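Local coordinates for protein EvdO1 (Micromonospora carbonacea, PDB 4XBZ) that probably catalyses an oxidative cyclization in orthosomycin biosynthesis, as a double-stranded beta-helix oxygenase of the phytanoyl-CoA dioxygenase family, at residues H160-L165 and L236-L241; P198-W203 and I240-G245. All coordinates share one frame; numbering follows the deposited sequence.

Contact 1 (H160-L165 and L236-L241). With NI (nickel (II) ion), chain I.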
# COMPACT_ATOMS: atom_id res chain seq x y z
N HIS A 160 -6.17 19.11 11.34
CA HIS A 160 -7.21 18.10 11.30
C HIS A 160 -6.76 16.89 10.52
O HIS A 160 -5.84 16.96 9.70
CB HIS A 160 -8.47 18.69 10.67
CG HIS A 160 -8.32 18.99 9.21
ND1 HIS A 160 -7.52 20.01 8.74
CD2 HIS A 160 -8.83 18.38 8.11
CE1 HIS A 160 -7.55 20.03 7.42
NE2 HIS A 160 -8.34 19.05 7.01
N ARG A 161 -7.40 15.76 10.79
CA ARG A 161 -7.40 14.62 9.90
C ARG A 161 -8.60 14.74 8.97
O ARG A 161 -9.60 15.37 9.32
CB ARG A 161 -7.48 13.31 10.67
CG ARG A 161 -6.17 12.82 11.24
CD ARG A 161 -6.39 11.45 11.90
NE ARG A 161 -5.12 10.79 12.19
CZ ARG A 161 -4.98 9.79 13.06
NH1 ARG A 161 -6.03 9.33 13.73
NH2 ARG A 161 -3.78 9.25 13.26
N ASP A 162 -8.50 14.16 7.78
CA ASP A 162 -9.65 14.05 6.89
C ASP A 162 -10.52 12.88 7.37
O ASP A 162 -10.02 11.98 8.03
CB ASP A 162 -9.19 13.88 5.44
CG ASP A 162 -8.47 15.12 4.91
OD1 ASP A 162 -8.92 16.24 5.24
OD2 ASP A 162 -7.47 15.00 4.18
N ALA A 163 -11.81 12.90 7.06
CA ALA A 163 -12.71 11.88 7.59
C ALA A 163 -12.47 10.52 6.96
O ALA A 163 -12.63 10.35 5.75
CB ALA A 163 -14.16 12.27 7.40
N GLY A 164 -12.10 9.54 7.78
CA GLY A 164 -11.98 8.17 7.31
C GLY A 164 -13.26 7.37 7.47
O GLY A 164 -13.52 6.47 6.66
N LEU A 165 -14.03 7.70 8.50
CA LEU A 165 -15.18 6.92 8.97
C LEU A 165 -14.78 5.51 9.49
O LEU A 165 -15.64 4.64 9.67
CB LEU A 165 -16.28 6.82 7.86
CG LEU A 165 -17.54 5.93 8.03
CD1 LEU A 165 -18.85 6.63 7.64
CD2 LEU A 165 -17.41 4.54 7.33
N LEU A 236 0.55 16.72 -4.64
CA LEU A 236 0.73 16.32 -3.25
C LEU A 236 -0.17 15.13 -2.90
O LEU A 236 -1.40 15.18 -3.02
CB LEU A 236 0.44 17.50 -2.30
CG LEU A 236 0.65 17.17 -0.81
CD1 LEU A 236 2.12 16.95 -0.51
CD2 LEU A 236 0.07 18.23 0.11
N LEU A 237 0.47 14.04 -2.47
CA LEU A 237 -0.20 12.85 -1.97
C LEU A 237 -0.22 12.92 -0.46
O LEU A 237 0.84 13.04 0.17
CB LEU A 237 0.52 11.58 -2.45
CG LEU A 237 0.63 11.47 -3.97
CD1 LEU A 237 1.65 10.42 -4.40
CD2 LEU A 237 -0.74 11.20 -4.59
N HIS A 238 -1.41 12.85 0.14
CA HIS A 238 -1.42 12.71 1.59
C HIS A 238 -2.44 11.69 2.10
O HIS A 238 -3.54 11.52 1.57
CB HIS A 238 -1.58 14.09 2.27
CG HIS A 238 -2.99 14.58 2.43
ND1 HIS A 238 -3.53 15.55 1.61
CD2 HIS A 238 -3.91 14.34 3.39
CE1 HIS A 238 -4.75 15.84 2.02
NE2 HIS A 238 -5.01 15.12 3.10
N ASN A 239 -1.96 10.97 3.11
CA ASN A 239 -2.75 10.07 3.91
C ASN A 239 -3.77 10.87 4.69
O ASN A 239 -3.41 11.87 5.32
CB ASN A 239 -1.82 9.31 4.85
CG ASN A 239 -2.50 8.19 5.60
OD1 ASN A 239 -3.69 8.26 5.92
ND2 ASN A 239 -1.74 7.16 5.91
N ILE A 240 -5.04 10.46 4.65
CA ILE A 240 -6.11 11.21 5.31
C ILE A 240 -5.93 11.25 6.83
O ILE A 240 -6.54 12.08 7.51
CB ILE A 240 -7.50 10.63 4.98
CG1 ILE A 240 -7.53 9.13 5.30
CG2 ILE A 240 -7.85 10.85 3.50
CD1 ILE A 240 -8.81 8.65 5.88
N LEU A 241 -5.09 10.35 7.36
CA LEU A 241 -4.81 10.29 8.79
C LEU A 241 -3.64 11.21 9.19
O LEU A 241 -3.34 11.39 10.38
CB LEU A 241 -4.49 8.84 9.22
CG LEU A 241 -5.59 7.78 9.01
CD1 LEU A 241 -5.17 6.38 9.50
CD2 LEU A 241 -6.85 8.24 9.69
NI NI I . -7.83 18.32 4.74

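Contact 2 (P198-W203 and I240-G245). With NI (nickel (II) ion), chain I.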
# COMPACT_ATOMS: atom_id res chain seq x y z
N PRO A 198 4.50 14.82 9.75
CA PRO A 198 4.93 13.49 9.28
C PRO A 198 4.67 12.40 10.32
O PRO A 198 4.84 12.66 11.51
CB PRO A 198 6.44 13.66 9.04
CG PRO A 198 6.65 15.13 8.90
CD PRO A 198 5.59 15.81 9.71
N GLU A 199 4.23 11.23 9.87
CA GLU A 199 4.03 10.07 10.74
C GLU A 199 2.89 10.23 11.74
O GLU A 199 2.63 9.32 12.53
CB GLU A 199 5.32 9.71 11.50
CG GLU A 199 6.53 9.55 10.62
CD GLU A 199 7.76 9.09 11.40
OE1 GLU A 199 7.71 9.06 12.65
OE2 GLU A 199 8.76 8.73 10.77
N SER A 200 2.16 11.34 11.69
CA SER A 200 0.99 11.45 12.56
C SER A 200 -0.13 10.54 12.06
O SER A 200 -1.12 10.33 12.76
CB SER A 200 0.50 12.91 12.66
OG SER A 200 0.19 13.45 11.38
N ASN A 201 0.03 10.00 10.85
CA ASN A 201 -0.90 8.97 10.35
C ASN A 201 -0.92 7.69 11.20
O ASN A 201 -1.80 6.86 11.01
CB ASN A 201 -0.59 8.60 8.90
CG ASN A 201 0.90 8.46 8.65
OD1 ASN A 201 1.65 9.38 8.94
ND2 ASN A 201 1.35 7.32 8.10
N TYR A 202 0.05 7.52 12.10
CA TYR A 202 -0.00 6.37 13.01
C TYR A 202 -0.38 6.71 14.47
O TYR A 202 -0.40 5.82 15.32
CB TYR A 202 1.34 5.64 13.01
CG TYR A 202 1.71 5.03 11.68
CD1 TYR A 202 1.07 3.89 11.21
CD2 TYR A 202 2.70 5.60 10.88
CE1 TYR A 202 1.40 3.33 9.98
CE2 TYR A 202 3.04 5.04 9.65
CZ TYR A 202 2.38 3.91 9.21
OH TYR A 202 2.71 3.35 8.00
N TRP A 203 -0.69 7.97 14.76
CA TRP A 203 -1.02 8.36 16.13
C TRP A 203 -2.36 7.80 16.57
O TRP A 203 -3.34 7.84 15.82
CB TRP A 203 -1.04 9.90 16.27
CG TRP A 203 0.29 10.58 16.16
CD1 TRP A 203 1.51 9.98 16.00
CD2 TRP A 203 0.54 11.98 16.21
NE1 TRP A 203 2.50 10.93 15.93
CE2 TRP A 203 1.93 12.17 16.07
CE3 TRP A 203 -0.28 13.11 16.35
CZ2 TRP A 203 2.52 13.43 16.06
CZ3 TRP A 203 0.30 14.36 16.35
CH2 TRP A 203 1.69 14.51 16.20
N ILE A 240 -5.04 10.46 4.65
CA ILE A 240 -6.11 11.21 5.31
C ILE A 240 -5.93 11.25 6.83
O ILE A 240 -6.54 12.08 7.51
CB ILE A 240 -7.50 10.63 4.98
CG1 ILE A 240 -7.53 9.13 5.30
CG2 ILE A 240 -7.85 10.85 3.50
CD1 ILE A 240 -8.81 8.65 5.88
N LEU A 241 -5.09 10.35 7.36
CA LEU A 241 -4.81 10.29 8.79
C LEU A 241 -3.64 11.21 9.19
O LEU A 241 -3.34 11.39 10.38
CB LEU A 241 -4.49 8.84 9.22
CG LEU A 241 -5.59 7.78 9.01
CD1 LEU A 241 -5.17 6.38 9.50
CD2 LEU A 241 -6.85 8.24 9.69
N THR A 242 -2.94 11.76 8.20
CA THR A 242 -1.88 12.72 8.50
C THR A 242 -2.50 14.05 8.91
O THR A 242 -3.28 14.63 8.16
CB THR A 242 -0.94 12.95 7.32
OG1 THR A 242 -0.44 11.69 6.86
CG2 THR A 242 0.23 13.84 7.75
N LEU A 243 -2.16 14.50 10.11
CA LEU A 243 -2.58 15.80 10.61
C LEU A 243 -2.04 16.92 9.72
O LEU A 243 -0.84 16.96 9.43
CB LEU A 243 -2.11 16.00 12.06
CG LEU A 243 -2.82 17.12 12.82
CD1 LEU A 243 -4.30 16.80 12.95
CD2 LEU A 243 -2.19 17.34 14.19
N HIS A 244 -2.93 17.79 9.25
CA HIS A 244 -2.50 18.93 8.44
C HIS A 244 -3.33 20.19 8.66
O HIS A 244 -4.41 20.15 9.25
CB HIS A 244 -2.49 18.58 6.95
CG HIS A 244 -3.79 18.05 6.44
ND1 HIS A 244 -4.29 16.82 6.81
CD2 HIS A 244 -4.69 18.58 5.57
CE1 HIS A 244 -5.45 16.61 6.20
NE2 HIS A 244 -5.71 17.66 5.44
N GLY A 245 -2.81 21.31 8.16
CA GLY A 245 -3.42 22.61 8.36
C GLY A 245 -2.67 23.70 7.61
O GLY A 245 -1.67 23.45 6.94
NI NI I . -7.83 18.32 4.74

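Contact 1 (H160-L165 and L236-L241)
The H238 ring meets D162 at its edge: NE2 donates to OD2 at 2.7 Å, nearly in the ring plane and almost straight. The carboxylate is turned 47° against the ring. The R161 guanidinium has L241 CB and CD2 over one face and L241 O at its edge, where NE donates to that oxygen at 2.6 Å. D162 divides its carboxylate, OD1 binding nickel at 2.4 Å and OD2 accepting the hydrogen bond from H238 NE2, so H238 is a second-shell residue that fixes how the first-shell aspartate is turned. H160 NE2 is a second metal ligand, also at 2.4 Å, and H160, D162 and H244 together form the HxD...H facial triad of this oxygenase superfamily. The backbone joins in: D162 N donates to I240 O at 2.9 Å. D162 CB packs on I240 CB, while I240 CD1 reaches G164 CA at 3.5 Å. An Asx turn, L241 N to N239 OD1, shapes the bend after the strand. Strand 235-239 runs between strands 57-61 and 179-184 of the large sheet, and the metal-binding loop leaves strand 157-160 of the small one.

Contact 2 (P198-W203 and I240-G245)
The loop that carries H244, the distal histidine of the facial triad in this double-stranded beta-helix, is backed here by the 3-10 turn 200-202. The polar link is made by S200. Its OG, held between the backbone N and the carbonyl carbon (chi1 57°), reaches across to accept from L243 N at 2.9 Å, and it is also hydrogen-bonded to I197 O, so the hydroxyl links I197, just past strand 194-196, to the loop. L243 CB and T242 CG2 close in around the same oxygen. S200 CB lies centrally over one face of the W203 indole, 3.6 Å above its plane, and the far rim of that ring comes obliquely up to L243 CD2 in a looser apolar touch. With an alanine in place of S200, L243 N is likely to lose its acceptor and I197 O its hydroxyl partner, so that the loop before H244 would be less firmly tied to the turn.

N201 follows with a CA-H...O contact, its CA 3.4 Å from L241 O, and L241 CD1 packs against N201 O. The N201 and T242 side chains lie alongside each other, pointing the same way, but their polar ends are engaged elsewhere: N201 ND2 with G174 O, T242 OG1 with G56 O. All six touching residues are buried, although the turn lies close to the dimer partner, where E199 OE1 is hydrogen-bonded to E310 N of the second subunit. What the loop positions is the H244 ring: NE2 binds nickel at 2.3 Å, while ND1 donates to T242 O at 2.8 Å, 160° at the hydrogen, with the carbonyl oxygen only 8° out of the imidazole plane.

In the fold
Following the chain, strand 157-160 runs into H160-L165, the first half of contact 1; helix 169-173 and strands 179-184 and 194-196 come next, then P198-W203, the first half of contact 2. After helix 205-217 and strand 226-228, strand 235-239 brings the chain back to complete contact 1, bridging 70 residues. Contact 2, bridging 36, closes in the stretch leading into strand 244-246. The spans 160-241 and 198-245 therefore cross, neither enclosing the other, and the contacts share I240 and L241. They also touch directly, R161 NH2 probably bonding to S200 O and H160 N to H244 O. Together they join the two sheets and gather all three nickel ligands.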